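Chitinase (Thermococcus kodakarensis KOD1, PDB 5DHE) probably hydrolyses chitin as a chitinase with two catalytic domains, the part described being a chitin-binding domain, ChBD3. Local coordinates at residues Ala54-Gly58 with Tyr59-Thr63. Numbering follows the deposited sequence.
Sequences AEEGG and YVVFT
With CG anti to its carbonyl carbon (chi1 -67°) and the chain extended beyond it, the E56 side chain crosses that of V61 at about a right angle. V61 sets CG1 anti to its backbone N, which leaves CG2 facing the glutamate: V61 CG2 lies 3.6 Å from E56 CB, and the methylenes and carboxylate carbon run on past the same methyl. A54 and Y59 share this face of the hairpin, while E55 and V60 form a non-hydrogen-bonded pair on the other.

E56 and Y59 close the hairpin through a two-residue type I' turn. E56 N reaches Y59 O at 2.9 Å, and the returning bond runs from Y59 N to E56 O at 3.0 Å. Beyond the E55/V60 pair, A54 and V61 are joined by N-H...O bonds in both directions. G57 and G58 make the corner with positive phi.

The Y59 ring turns back along the corner, its CD1 edge 3.4 Å from G57 O, and it also touches K36 and K38 on the adjoining strand 34-39. Replacing Y59 with an alanine is likely to uncover the turn carbonyls and leave K36 and K38 without the ring they pack against.

Strand 51-56 is an outermost strand of its five-stranded sheet, tied to 59-64 by this hairpin; F62, on the face away from V61, packs with F75 and F77 of the other sheet, consistent with a beta sandwich. Four backbone bonds fix the register, while the Y59 ring edge meets turn carbonyls and the E56 chain lies across V61 CG2, bringing its carboxylate against valine methyls, with E56 OE2 3.8 Å from V61 CG1.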
loop_
_atom_site.group_PDB
_atom_site.type_symbol
_atom_site.label_atom_id
_atom_site.label_comp_id
_atom_site.label_asym_id
_atom_site.label_seq_id
_atom_site.Cartn_x
_atom_site.Cartn_y
_atom_site.Cartn_z
ATOM N N ALA A 54 4.876 -0.851 9.441
ATOM C CA ALA A 54 6.220 -0.638 9.964
ATOM C C ALA A 54 6.819 0.548 9.194
ATOM O O ALA A 54 6.176 1.116 8.309
ATOM C CB ALA A 54 7.055 -1.891 9.755
ATOM N N GLU A 55 8.033 0.954 9.550
ATOM C CA GLU A 55 8.681 2.048 8.831
ATOM C C GLU A 55 10.050 1.520 8.450
ATOM O O GLU A 55 10.707 0.840 9.241
ATOM C CB GLU A 55 8.808 3.293 9.713
ATOM C CG GLU A 55 7.484 3.780 10.290
ATOM C CD GLU A 55 7.583 5.163 10.918
ATOM O OE1 GLU A 55 8.554 5.413 11.668
ATOM O OE2 GLU A 55 6.681 5.994 10.666
ATOM N N GLU A 56 10.468 1.804 7.226
ATOM C CA GLU A 56 11.758 1.342 6.744
ATOM C C GLU A 56 12.352 2.309 5.727
ATOM O O GLU A 56 11.749 2.570 4.690
ATOM C CB GLU A 56 11.605 -0.040 6.102
ATOM C CG GLU A 56 11.233 -1.141 7.095
ATOM C CD GLU A 56 10.891 -2.456 6.418
ATOM O OE1 GLU A 56 11.501 -2.751 5.368
ATOM O OE2 GLU A 56 10.025 -3.195 6.945
ATOM N N GLY A 57 13.534 2.834 6.038
ATOM C CA GLY A 57 14.205 3.734 5.116
ATOM C C GLY A 57 13.419 4.976 4.765
ATOM O O GLY A 57 13.530 5.484 3.653
ATOM N N GLY A 58 12.622 5.476 5.708
ATOM C CA GLY A 58 11.836 6.663 5.437
ATOM C C GLY A 58 10.500 6.397 4.761
ATOM O O GLY A 58 9.758 7.338 4.447
ATOM N N TYR A 59 10.208 5.130 4.485
ATOM C CA TYR A 59 8.939 4.769 3.872
ATOM C C TYR A 59 8.072 4.024 4.874
ATOM O O TYR A 59 8.571 3.412 5.818
ATOM C CB TYR A 59 9.145 3.855 2.653
ATOM C CG TYR A 59 9.774 4.507 1.439
ATOM C CD1 TYR A 59 11.147 4.733 1.380
ATOM C CD2 TYR A 59 8.994 4.900 0.353
ATOM C CE1 TYR A 59 11.732 5.338 0.269
ATOM C CE2 TYR A 59 9.569 5.503 -0.761
ATOM C CZ TYR A 59 10.935 5.723 -0.793
ATOM O OH TYR A 59 11.498 6.348 -1.882
ATOM N N VAL A 60 6.759 4.083 4.675
ATOM C CA VAL A 60 5.850 3.326 5.521
ATOM C C VAL A 60 5.750 1.975 4.801
ATOM O O VAL A 60 5.702 1.918 3.566
ATOM C CB VAL A 60 4.487 4.006 5.596
ATOM C CG1 VAL A 60 3.501 3.130 6.409
ATOM C CG2 VAL A 60 4.644 5.367 6.267
ATOM N N VAL A 61 5.762 0.885 5.554
ATOM C CA VAL A 61 5.733 -0.438 4.952
ATOM C C VAL A 61 4.529 -1.222 5.444
ATOM O O VAL A 61 4.387 -1.465 6.640
ATOM C CB VAL A 61 7.038 -1.207 5.306
ATOM C CG1 VAL A 61 7.038 -2.576 4.651
ATOM C CG2 VAL A 61 8.257 -0.397 4.878
ATOM N N PHE A 62 3.653 -1.597 4.523
ATOM C CA PHE A 62 2.463 -2.380 4.869
ATOM C C PHE A 62 2.653 -3.827 4.453
ATOM O O PHE A 62 3.146 -4.107 3.363
ATOM C CB PHE A 62 1.227 -1.825 4.168
ATOM C CG PHE A 62 0.788 -0.496 4.684
ATOM C CD1 PHE A 62 0.146 -0.387 5.913
ATOM C CD2 PHE A 62 1.010 0.653 3.935
ATOM C CE1 PHE A 62 -0.280 0.855 6.387
ATOM C CE2 PHE A 62 0.588 1.898 4.399
ATOM C CZ PHE A 62 -0.060 1.996 5.625
ATOM N N THR A 63 2.285 -4.746 5.344
ATOM C CA THR A 63 2.368 -6.178 5.067
ATOM C C THR A 63 1.013 -6.777 5.461
ATOM O O THR A 63 0.313 -6.241 6.321
ATOM C CB THR A 63 3.503 -6.855 5.852
ATOM O OG1 THR A 63 3.433 -6.473 7.230
ATOM C CG2 THR A 63 4.840 -6.451 5.285
#